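Local coordinates for rhamnogalacturonan endolyase YesW (Bacillus subtilis, PDB 2ZUX), which cleaves the rhamnogalacturonan backbone of plant cell-wall pectin by endo-type elimination, releasing oligosaccharides, and needs calcium or manganese for activity, at residues Asp364-Pro373 with Tyr558-Phe567; Leu503-Glu513 with Thr540-Ile551. All coordinates share one frame; numbering follows the deposited sequence.

Overall arrangement
Both contacts are buried near the middle of the beta-propeller, their centres 13 Å apart, and interaction 2 is nested within the chain loop that interaction 1 closes. They join different elements. In interaction 1 an extended segment without regular structure, 558-567, runs along 364-373, with rings, a proline on a phenylalanine face and waters between them and a single direct hydrogen bond across. Interaction 2 sets strand 503-505 and its calcium loop against a short 3-10 turn and helix 547-551, and relies on a tyrosine hydroxyl and carboxylates. The two meet where Ser565 OG lies 2.6 Å from Asp544 OD1, a probable hydrogen bond. Calcium ions are bound in both, on three separate sites in interaction 1.

Interaction 1 of 2, residues Asp364-Pro373 with Tyr558-Phe567; sequences DALHTGDLDP and YNQPPHTSFF. With CA (calcium ion), chain J; CA (calcium ion), chain C; CA (calcium ion), chain D; RAM (alpha-L-rhamnopyranose), chain M.
Phe567 takes the Pro373 ring over one face, where Pro373 CG lies 3.9 Å from the centroid of the Phe567 ring and close to its normal, a CH-pi contact; Asp370 O comes to the edge of the same ring. The contact follows the inner strand of a propeller blade, 366-369 in the four-stranded sheet that continues with 379-383, lined by the extended segment 558-567 running in nearly the same direction. In Phe567, CG anti to the backbone N (chi1 172°) brings the ring against the proline. At the other end Tyr558 meets Asp364 OD2 with its ring edge, CE2 to OD2 3.8 Å. Between the two ends the His367 and His563 side chains lie next to each other, though the detail of that pair is doubtful.

Gln560 bridges the two segments: its chain bends at chi2 (-63°), so that OE1 accepts from Leu366 N at 3.3 Å, from above the carbonyl plane, while NE2 turns back to Tyr558 O at 3.0 Å and thereby fixes the amide's rotation. Metals mark the ends. Asp364 joins His326, His362 and Glu385 on one calcium, and Asn559 shares another with Asp116. Tyr558 belongs to the substrate-binding site, its OH lying 3.0 Å from O2 of the rhamnose. Back beside Phe567, Asp370 divides its carboxylate: OD1 binds a third calcium at 2.4 Å, and OD2 accepts from a water, which in turn accepts from Phe567 N.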
loop_
_atom_site.group_PDB
_atom_site.type_symbol
_atom_site.label_atom_id
_atom_site.label_comp_id
_atom_site.label_asym_id
_atom_site.label_seq_id
_atom_site.Cartn_x
_atom_site.Cartn_y
_atom_site.Cartn_z
ATOM N N ASP A 364 12.779 2.860 10.036
ATOM C CA ASP A 364 11.584 3.612 9.657
ATOM C C ASP A 364 11.176 3.487 8.200
ATOM O O ASP A 364 10.081 3.913 7.838
ATOM C CB ASP A 364 11.745 5.096 9.994
ATOM C CG ASP A 364 11.436 5.405 11.434
ATOM O OD1 ASP A 364 11.722 4.552 12.296
ATOM O OD2 ASP A 364 10.933 6.527 11.707
ATOM N N ALA A 365 12.048 2.927 7.366
ATOM C CA ALA A 365 11.729 2.750 5.949
ATOM C C ALA A 365 12.299 1.425 5.473
ATOM O O ALA A 365 13.291 0.932 6.032
ATOM C CB ALA A 365 12.283 3.911 5.120
ATOM N N LEU A 366 11.689 0.867 4.425
ATOM C CA LEU A 366 11.947 -0.507 4.009
ATOM C C LEU A 366 11.517 -0.676 2.567
ATOM O O LEU A 366 10.427 -0.234 2.191
ATOM C CB LEU A 366 11.114 -1.441 4.878
ATOM C CG LEU A 366 11.297 -2.952 4.763
ATOM C CD1 LEU A 366 12.695 -3.362 5.215
ATOM C CD2 LEU A 366 10.252 -3.641 5.602
ATOM N N HIS A 367 12.362 -1.324 1.766
ATOM C CA HIS A 367 12.088 -1.568 0.350
ATOM C C HIS A 367 12.478 -2.986 -0.034
ATOM O O HIS A 367 13.650 -3.344 0.047
ATOM C CB HIS A 367 12.860 -0.557 -0.488
ATOM C CG HIS A 367 12.370 0.830 -0.285
ATOM N ND1 HIS A 367 12.868 1.687 0.674
ATOM C CD2 HIS A 367 11.334 1.470 -0.867
ATOM C CE1 HIS A 367 12.172 2.810 0.646
ATOM N NE2 HIS A 367 11.234 2.699 -0.277
ATOM N N THR A 368 11.490 -3.781 -0.438
ATOM C CA THR A 368 11.708 -5.161 -0.866
ATOM C C THR A 368 11.268 -5.299 -2.318
ATOM O O THR A 368 10.095 -5.098 -2.637
ATOM C CB THR A 368 10.898 -6.139 -0.006
ATOM O OG1 THR A 368 11.293 -6.011 1.367
ATOM C CG2 THR A 368 11.128 -7.571 -0.459
ATOM N N GLY A 369 12.209 -5.630 -3.194
ATOM C CA GLY A 369 11.895 -5.803 -4.609
ATOM C C GLY A 369 13.093 -6.380 -5.316
ATOM O O GLY A 369 14.025 -6.866 -4.672
ATOM N N ASP A 370 13.071 -6.352 -6.645
ATOM C CA ASP A 370 14.254 -6.760 -7.379
ATOM C C ASP A 370 15.082 -5.513 -7.592
ATOM O O ASP A 370 14.916 -4.797 -8.585
ATOM C CB ASP A 370 13.943 -7.465 -8.695
ATOM C CG ASP A 370 15.163 -8.161 -9.247
ATOM O OD1 ASP A 370 16.222 -8.087 -8.584
ATOM O OD2 ASP A 370 15.074 -8.790 -10.323
ATOM N N LEU A 371 15.935 -5.237 -6.609
ATOM C CA LEU A 371 16.716 -4.009 -6.578
ATOM C C LEU A 371 17.983 -4.164 -7.406
ATOM O O LEU A 371 18.411 -3.231 -8.095
ATOM C CB LEU A 371 17.050 -3.629 -5.128
ATOM C CG LEU A 371 15.912 -3.625 -4.091
ATOM C CD1 LEU A 371 16.394 -3.127 -2.722
ATOM C CD2 LEU A 371 14.714 -2.790 -4.573
ATOM N N ASP A 372 18.572 -5.357 -7.325
ATOM C CA ASP A 372 19.734 -5.704 -8.131
ATOM C C ASP A 372 19.341 -6.825 -9.091
ATOM O O ASP A 372 19.357 -8.003 -8.706
ATOM C CB ASP A 372 20.907 -6.142 -7.243
ATOM C CG ASP A 372 22.170 -6.424 -8.043
ATOM O OD1 ASP A 372 22.100 -6.418 -9.291
ATOM O OD2 ASP A 372 23.229 -6.644 -7.418
ATOM N N PRO A 373 18.974 -6.473 -10.335
ATOM C CA PRO A 373 18.512 -7.481 -11.287
ATOM C C PRO A 373 19.636 -8.407 -11.788
ATOM O O PRO A 373 19.350 -9.430 -12.409
ATOM C CB PRO A 373 17.921 -6.636 -12.427
ATOM C CG PRO A 373 18.677 -5.367 -12.377
ATOM C CD PRO A 373 18.967 -5.119 -10.921
ATOM N N TYR A 558 3.915 3.650 9.207
ATOM C CA TYR A 558 4.554 4.629 8.332
ATOM C C TYR A 558 4.578 4.155 6.889
ATOM O O TYR A 558 5.483 3.434 6.457
ATOM C CB TYR A 558 5.948 5.005 8.836
ATOM C CG TYR A 558 5.957 5.735 10.175
ATOM C CD1 TYR A 558 4.802 6.323 10.701
ATOM C CD2 TYR A 558 7.135 5.842 10.912
ATOM C CE1 TYR A 558 4.835 6.998 11.931
ATOM C CE2 TYR A 558 7.167 6.510 12.138
ATOM C CZ TYR A 558 6.003 7.072 12.638
ATOM O OH TYR A 558 5.987 7.736 13.844
ATOM N N ASN A 559 3.556 4.600 6.156
ATOM C CA ASN A 559 3.282 4.170 4.782
ATOM C C ASN A 559 4.552 4.150 3.947
ATOM O O ASN A 559 5.272 5.152 3.907
ATOM C CB ASN A 559 2.333 5.155 4.074
ATOM C CG ASN A 559 1.055 5.464 4.848
ATOM O OD1 ASN A 559 1.014 5.464 6.083
ATOM N ND2 ASN A 559 0.016 5.821 4.106
ATOM N N GLN A 560 4.787 3.030 3.257
ATOM C CA GLN A 560 5.911 2.872 2.331
ATOM C C GLN A 560 5.388 2.654 0.920
ATOM O O GLN A 560 4.284 2.138 0.750
ATOM C CB GLN A 560 6.772 1.674 2.733
ATOM C CG GLN A 560 7.428 1.824 4.097
ATOM C CD GLN A 560 8.396 2.978 4.156
ATOM O OE1 GLN A 560 9.410 2.992 3.457
ATOM N NE2 GLN A 560 8.087 3.963 4.992
ATOM N N PRO A 561 6.183 3.050 -0.093
ATOM C CA PRO A 561 5.762 2.880 -1.477
ATOM C C PRO A 561 5.800 1.424 -1.932
ATOM O O PRO A 561 6.546 0.616 -1.369
ATOM C CB PRO A 561 6.798 3.701 -2.260
ATOM C CG PRO A 561 8.035 3.657 -1.407
ATOM C CD PRO A 561 7.512 3.698 0.006
ATOM N N PRO A 562 4.997 1.084 -2.944
ATOM C CA PRO A 562 4.953 -0.292 -3.428
ATOM C C PRO A 562 6.058 -0.613 -4.425
ATOM O O PRO A 562 6.608 0.283 -5.079
ATOM C CB PRO A 562 3.581 -0.371 -4.097
ATOM C CG PRO A 562 3.358 1.028 -4.625
ATOM C CD PRO A 562 4.034 1.959 -3.644
ATOM N N HIS A 563 6.364 -1.904 -4.530
ATOM C CA HIS A 563 7.360 -2.426 -5.457
ATOM C C HIS A 563 6.811 -3.602 -6.244
ATOM O O HIS A 563 5.876 -4.268 -5.809
ATOM C CB HIS A 563 8.601 -2.860 -4.680
ATOM C CG HIS A 563 9.462 -1.715 -4.272
ATOM N ND1 HIS A 563 9.422 -1.139 -3.020
ATOM C CD2 HIS A 563 10.368 -1.010 -4.985
ATOM C CE1 HIS A 563 10.276 -0.129 -2.982
ATOM N NE2 HIS A 563 10.861 -0.031 -4.161
ATOM N N THR A 564 7.404 -3.855 -7.403
ATOM C CA THR A 564 7.041 -5.016 -8.214
ATOM C C THR A 564 7.928 -6.222 -7.869
ATOM O O THR A 564 9.040 -6.075 -7.341
ATOM C CB THR A 564 7.148 -4.684 -9.717
ATOM O OG1 THR A 564 8.408 -4.064 -9.971
ATOM C CG2 THR A 564 6.041 -3.736 -10.134
ATOM N N SER A 565 7.430 -7.417 -8.180
ATOM C CA SER A 565 8.181 -8.650 -7.939
ATOM C C SER A 565 9.351 -8.822 -8.901
ATOM O O SER A 565 10.263 -9.621 -8.629
ATOM C CB SER A 565 7.256 -9.860 -8.062
ATOM O OG SER A 565 6.832 -10.055 -9.397
ATOM N N PHE A 566 9.293 -8.102 -10.022
ATOM C CA PHE A 566 10.303 -8.148 -11.068
ATOM C C PHE A 566 10.969 -6.776 -11.153
ATOM O O PHE A 566 10.441 -5.781 -10.633
ATOM C CB PHE A 566 9.656 -8.517 -12.415
ATOM C CG PHE A 566 8.586 -7.556 -12.846
ATOM C CD1 PHE A 566 8.892 -6.469 -13.662
ATOM C CD2 PHE A 566 7.279 -7.702 -12.389
ATOM C CE1 PHE A 566 7.913 -5.558 -14.041
ATOM C CE2 PHE A 566 6.290 -6.787 -12.767
ATOM C CZ PHE A 566 6.615 -5.713 -13.585
ATOM N N PHE A 567 12.128 -6.715 -11.801
ATOM C CA PHE A 567 12.791 -5.448 -12.022
ATOM C C PHE A 567 12.081 -4.693 -13.138
ATOM O O PHE A 567 12.093 -5.115 -14.299
ATOM C CB PHE A 567 14.275 -5.622 -12.358
ATOM C CG PHE A 567 14.934 -4.341 -12.780
ATOM C CD1 PHE A 567 15.153 -3.327 -11.850
ATOM C CD2 PHE A 567 15.315 -4.137 -14.103
ATOM C CE1 PHE A 567 15.728 -2.124 -12.231
ATOM C CE2 PHE A 567 15.905 -2.939 -14.489
ATOM C CZ PHE A 567 16.115 -1.932 -13.546
HETATM CA CA CA J . 17.881 -9.483 -7.658
HETATM CA CA CA C . 11.222 4.505 14.377
HETATM CA CA CA D . -0.314 4.937 8.013
HETATM C C1 RAM M . 2.699 10.679 12.533
HETATM C C2 RAM M . 4.213 10.698 12.333
HETATM C C3 RAM M . 4.674 12.023 11.715
HETATM C C4 RAM M . 4.151 13.217 12.516
HETATM C C5 RAM M . 2.633 13.106 12.683
HETATM C C6 RAM M . 2.116 14.213 13.593
HETATM O O1 RAM M . 2.046 10.558 11.289
HETATM O O2 RAM M . 4.816 10.500 13.595
HETATM O O3 RAM M . 6.085 12.075 11.634
HETATM O O4 RAM M . 4.524 14.425 11.878
HETATM O O5 RAM M . 2.262 11.840 13.226
HETATM O O HOH W 1 10.817 6.588 14.290
HETATM O O HOH W 2 8.362 -0.412 0.424
HETATM O O HOH W 3 11.171 -4.512 -7.873
HETATM O O HOH W 4 13.364 -9.219 -12.251
HETATM O O HOH W 5 17.127 -10.536 -9.718
HETATM O O HOH W 6 10.912 4.715 16.515
HETATM O O HOH W 7 -0.147 6.865 9.275
HETATM O O HOH W 8 -1.491 3.997 9.863
#

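Interaction 2 of 2, residues Leu503-Glu513 with Thr540-Ile551; sequences LQADLLGDWRE and TLMHDPVYRLGI. With CA (calcium ion), chain E.
A buried contact, polar at its hub and apolar around it, joins the inner strand 503-505 of a propeller blade and its calcium loop to the 3-10 turn 541-543 and helix 547-551. The hub is the hydroxyl of Tyr547, which accepts from Asp506 N at 3.0 Å and donates to Glu513 OE2 at 2.6 Å. That oxygen also takes Gln504 NE2, which arrives from the opposite face of the carboxylate and also bonds to Gly455 O. With CG anti to the backbone N (chi1 -173°), Tyr547 reaches from the helix to the strand end, and Leu541 CB lies over one face of its ring.

Asp506 OD1 binds the calcium at 2.4 Å, with the carbonyls of Leu508, Asp510 and Arg512 and the carboxylate of Glu514, while OD2 receives Leu541 N at 3.1 Å on its anti lone pair, which probably helps to hold the carboxylate for the metal. Arg512 grips the Asp510 carboxylate side-on, through NE and NH1.

Beside the polar hub, Ile551 CD1 packs on Ala505 CB at 3.6 Å. Strand and helix run nearly antiparallel, at 169°; strand 514-519 pairs with 503-505, while Val119 of strand 109-120 touches Leu503, Met542 and Ile551.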
loop_
_atom_site.group_PDB
_atom_site.type_symbol
_atom_site.label_atom_id
_atom_site.label_comp_id
_atom_site.label_asym_id
_atom_site.label_seq_id
_atom_site.Cartn_x
_atom_site.Cartn_y
_atom_site.Cartn_z
ATOM N N LEU A 503 -3.383 7.595 -1.144
ATOM C CA LEU A 503 -3.001 6.316 -1.742
ATOM C C LEU A 503 -2.234 6.562 -3.019
ATOM O O LEU A 503 -2.555 7.492 -3.757
ATOM C CB LEU A 503 -4.230 5.447 -2.048
ATOM C CG LEU A 503 -3.979 4.014 -2.546
ATOM C CD1 LEU A 503 -3.245 3.164 -1.513
ATOM C CD2 LEU A 503 -5.285 3.364 -2.974
ATOM N N GLN A 504 -1.213 5.746 -3.266
ATOM C CA GLN A 504 -0.580 5.668 -4.581
ATOM C C GLN A 504 -0.736 4.241 -5.083
ATOM O O GLN A 504 -0.345 3.299 -4.394
ATOM C CB GLN A 504 0.899 6.020 -4.502
ATOM C CG GLN A 504 1.643 5.870 -5.822
ATOM C CD GLN A 504 3.130 6.068 -5.641
ATOM O OE1 GLN A 504 3.580 7.154 -5.238
ATOM N NE2 GLN A 504 3.904 5.013 -5.901
ATOM N N ALA A 505 -1.323 4.063 -6.268
ATOM C CA ALA A 505 -1.540 2.723 -6.817
ATOM C C ALA A 505 -1.921 2.832 -8.273
ATOM O O ALA A 505 -2.605 3.784 -8.673
ATOM C CB ALA A 505 -2.654 2.004 -6.065
ATOM N N ASP A 506 -1.520 1.841 -9.061
ATOM C CA ASP A 506 -2.078 1.701 -10.411
ATOM C C ASP A 506 -3.504 1.174 -10.303
ATOM O O ASP A 506 -3.732 -0.043 -10.308
ATOM C CB ASP A 506 -1.236 0.763 -11.268
ATOM C CG ASP A 506 -1.857 0.506 -12.625
ATOM O OD1 ASP A 506 -2.686 1.332 -13.079
ATOM O OD2 ASP A 506 -1.514 -0.519 -13.232
ATOM N N LEU A 507 -4.459 2.092 -10.190
ATOM C CA LEU A 507 -5.844 1.686 -9.970
ATOM C C LEU A 507 -6.755 1.845 -11.184
ATOM O O LEU A 507 -7.869 1.348 -11.169
ATOM C CB LEU A 507 -6.442 2.338 -8.714
ATOM C CG LEU A 507 -6.241 3.812 -8.396
ATOM C CD1 LEU A 507 -7.040 4.697 -9.330
ATOM C CD2 LEU A 507 -6.645 4.095 -6.948
ATOM N N LEU A 508 -6.282 2.539 -12.215
ATOM C CA LEU A 508 -7.009 2.630 -13.488
ATOM C C LEU A 508 -6.019 2.941 -14.600
ATOM O O LEU A 508 -4.865 3.260 -14.336
ATOM C CB LEU A 508 -8.133 3.671 -13.443
ATOM C CG LEU A 508 -7.858 5.059 -12.895
ATOM C CD1 LEU A 508 -7.224 5.957 -13.940
ATOM C CD2 LEU A 508 -9.167 5.684 -12.377
ATOM N N GLY A 509 -6.459 2.821 -15.846
ATOM C CA GLY A 509 -5.603 3.149 -16.975
ATOM C C GLY A 509 -4.451 2.176 -17.135
ATOM O O GLY A 509 -4.522 1.034 -16.668
ATOM N N ASP A 510 -3.393 2.648 -17.792
ATOM C CA ASP A 510 -2.217 1.818 -18.045
ATOM C C ASP A 510 -1.314 1.710 -16.823
ATOM O O ASP A 510 -1.686 2.126 -15.724
ATOM C CB ASP A 510 -1.459 2.282 -19.307
ATOM C CG ASP A 510 -0.718 3.609 -19.128
ATOM O OD1 ASP A 510 -0.507 4.082 -17.985
ATOM O OD2 ASP A 510 -0.290 4.164 -20.167
ATOM N N TRP A 511 -0.127 1.156 -17.022
ATOM C CA TRP A 511 0.730 0.728 -15.921
ATOM C C TRP A 511 1.236 1.829 -14.996
ATOM O O TRP A 511 1.709 1.521 -13.899
ATOM C CB TRP A 511 1.910 -0.081 -16.461
ATOM C CG TRP A 511 2.842 0.700 -17.336
ATOM C CD1 TRP A 511 2.701 0.934 -18.674
ATOM C CD2 TRP A 511 4.070 1.336 -16.945
ATOM N NE1 TRP A 511 3.761 1.683 -19.139
ATOM C CE2 TRP A 511 4.611 1.953 -18.098
ATOM C CE3 TRP A 511 4.762 1.457 -15.728
ATOM C CZ2 TRP A 511 5.817 2.665 -18.076
ATOM C CZ3 TRP A 511 5.965 2.166 -15.713
ATOM C CH2 TRP A 511 6.474 2.763 -16.878
ATOM N N ARG A 512 1.152 3.096 -15.401
ATOM C CA ARG A 512 1.600 4.149 -14.496
ATOM C C ARG A 512 0.697 4.211 -13.265
ATOM O O ARG A 512 -0.461 3.790 -13.302
ATOM C CB ARG A 512 1.695 5.502 -15.197
ATOM C CG ARG A 512 3.025 5.734 -15.930
ATOM C CD ARG A 512 3.128 4.975 -17.257
ATOM N NE ARG A 512 2.080 5.328 -18.219
ATOM C CZ ARG A 512 2.090 6.418 -18.982
ATOM N NH1 ARG A 512 1.093 6.634 -19.825
ATOM N NH2 ARG A 512 3.085 7.294 -18.902
ATOM N N GLU A 513 1.243 4.717 -12.165
ATOM C CA GLU A 513 0.517 4.753 -10.910
ATOM C C GLU A 513 -0.308 6.027 -10.765
ATOM O O GLU A 513 0.154 7.106 -11.092
ATOM C CB GLU A 513 1.510 4.628 -9.761
ATOM C CG GLU A 513 2.336 3.359 -9.827
ATOM C CD GLU A 513 3.331 3.259 -8.697
ATOM O OE1 GLU A 513 4.466 3.740 -8.885
ATOM O OE2 GLU A 513 2.957 2.724 -7.627
ATOM N N THR A 540 -1.018 -4.636 -15.799
ATOM C CA THR A 540 -1.471 -3.805 -14.693
ATOM C C THR A 540 -0.751 -4.234 -13.414
ATOM O O THR A 540 -0.593 -5.426 -13.132
ATOM C CB THR A 540 -3.007 -3.814 -14.527
ATOM O OG1 THR A 540 -3.351 -2.966 -13.421
ATOM C CG2 THR A 540 -3.555 -5.214 -14.261
ATOM N N LEU A 541 -0.280 -3.252 -12.656
ATOM C CA LEU A 541 0.570 -3.559 -11.508
ATOM C C LEU A 541 -0.185 -4.307 -10.412
ATOM O O LEU A 541 0.416 -5.028 -9.621
ATOM C CB LEU A 541 1.235 -2.289 -10.978
ATOM C CG LEU A 541 2.015 -1.457 -12.003
ATOM C CD1 LEU A 541 2.693 -0.274 -11.314
ATOM C CD2 LEU A 541 3.038 -2.318 -12.771
ATOM N N MET A 542 -1.510 -4.168 -10.403
ATOM C CA MET A 542 -2.347 -4.869 -9.442
ATOM C C MET A 542 -2.423 -6.368 -9.727
ATOM O O MET A 542 -2.975 -7.122 -8.922
ATOM C CB MET A 542 -3.742 -4.245 -9.399
ATOM C CG MET A 542 -3.727 -2.812 -8.884
ATOM S SD MET A 542 -3.028 -2.577 -7.237
ATOM C CE MET A 542 -4.527 -2.688 -6.248
ATOM N N HIS A 543 -1.883 -6.800 -10.872
ATOM C CA HIS A 543 -1.750 -8.229 -11.169
ATOM C C HIS A 543 -0.335 -8.759 -10.909
ATOM O O HIS A 543 -0.030 -9.915 -11.220
ATOM C CB HIS A 543 -2.168 -8.533 -12.608
ATOM C CG HIS A 543 -3.647 -8.590 -12.825
ATOM N ND1 HIS A 543 -4.571 -8.743 -11.813
ATOM C CD2 HIS A 543 -4.355 -8.575 -13.978
ATOM C CE1 HIS A 543 -5.787 -8.786 -12.334
ATOM N NE2 HIS A 543 -5.677 -8.702 -13.647
ATOM N N ASP A 544 0.531 -7.917 -10.349
ATOM C CA ASP A 544 1.827 -8.388 -9.883
ATOM C C ASP A 544 1.709 -8.851 -8.433
ATOM O O ASP A 544 1.150 -8.134 -7.615
ATOM C CB ASP A 544 2.885 -7.297 -9.973
ATOM C CG ASP A 544 4.228 -7.777 -9.475
ATOM O OD1 ASP A 544 4.878 -8.554 -10.208
ATOM O OD2 ASP A 544 4.620 -7.420 -8.342
ATOM N N PRO A 545 2.240 -10.048 -8.102
ATOM C CA PRO A 545 2.075 -10.612 -6.757
ATOM C C PRO A 545 2.713 -9.862 -5.590
ATOM O O PRO A 545 2.304 -10.106 -4.467
ATOM C CB PRO A 545 2.687 -12.016 -6.887
ATOM C CG PRO A 545 3.622 -11.918 -8.043
ATOM C CD PRO A 545 2.940 -10.993 -9.000
ATOM N N VAL A 546 3.713 -9.010 -5.827
ATOM C CA VAL A 546 4.324 -8.210 -4.752
ATOM C C VAL A 546 3.725 -6.797 -4.715
ATOM O O VAL A 546 3.470 -6.245 -3.628
ATOM C CB VAL A 546 5.877 -8.164 -4.891
ATOM C CG1 VAL A 546 6.497 -7.156 -3.937
ATOM C CG2 VAL A 546 6.452 -9.540 -4.634
ATOM N N TYR A 547 3.495 -6.209 -5.886
ATOM C CA TYR A 547 2.899 -4.882 -5.944
ATOM C C TYR A 547 1.508 -4.881 -5.315
ATOM O O TYR A 547 1.180 -4.000 -4.516
ATOM C CB TYR A 547 2.839 -4.379 -7.387
ATOM C CG TYR A 547 2.383 -2.941 -7.500
ATOM C CD1 TYR A 547 3.299 -1.908 -7.617
ATOM C CD2 TYR A 547 1.027 -2.629 -7.488
ATOM C CE1 TYR A 547 2.876 -0.579 -7.709
ATOM C CE2 TYR A 547 0.590 -1.320 -7.579
ATOM C CZ TYR A 547 1.513 -0.309 -7.700
ATOM O OH TYR A 547 1.044 0.978 -7.797
ATOM N N ARG A 548 0.675 -5.852 -5.683
ATOM C CA ARG A 548 -0.697 -5.887 -5.168
ATOM C C ARG A 548 -0.700 -5.961 -3.649
ATOM O O ARG A 548 -1.523 -5.332 -2.972
ATOM C CB ARG A 548 -1.476 -7.069 -5.758
ATOM C CG ARG A 548 -2.903 -7.234 -5.218
ATOM C CD ARG A 548 -3.715 -6.009 -5.568
ATOM N NE ARG A 548 -5.065 -5.953 -4.992
ATOM C CZ ARG A 548 -5.374 -5.374 -3.831
ATOM N NH1 ARG A 548 -4.421 -4.876 -3.043
ATOM N NH2 ARG A 548 -6.643 -5.333 -3.437
ATOM N N LEU A 549 0.212 -6.759 -3.110
ATOM C CA LEU A 549 0.328 -6.887 -1.662
ATOM C C LEU A 549 0.838 -5.598 -1.026
ATOM O O LEU A 549 0.417 -5.258 0.075
ATOM C CB LEU A 549 1.199 -8.089 -1.274
ATOM C CG LEU A 549 0.671 -9.429 -1.808
ATOM C CD1 LEU A 549 1.598 -10.555 -1.376
ATOM C CD2 LEU A 549 -0.751 -9.704 -1.349
ATOM N N GLY A 550 1.726 -4.889 -1.722
ATOM C CA GLY A 550 2.179 -3.565 -1.280
ATOM C C GLY A 550 1.054 -2.549 -1.161
ATOM O O GLY A 550 1.033 -1.737 -0.224
ATOM N N ILE A 551 0.093 -2.611 -2.076
ATOM C CA ILE A 551 -1.050 -1.705 -1.987
ATOM C C ILE A 551 -1.871 -2.051 -0.743
ATOM O O ILE A 551 -2.309 -1.156 -0.019
ATOM C CB ILE A 551 -1.903 -1.716 -3.273
ATOM C CG1 ILE A 551 -1.050 -1.295 -4.480
ATOM C CG2 ILE A 551 -3.126 -0.817 -3.106
ATOM C CD1 ILE A 551 -0.226 -0.019 -4.290
HETATM CA CA CA E . -2.609 3.515 -14.075
HETATM O O HOH W 9 -5.384 -1.826 -11.595
HETATM O O HOH W 10 -2.105 4.945 -15.990
#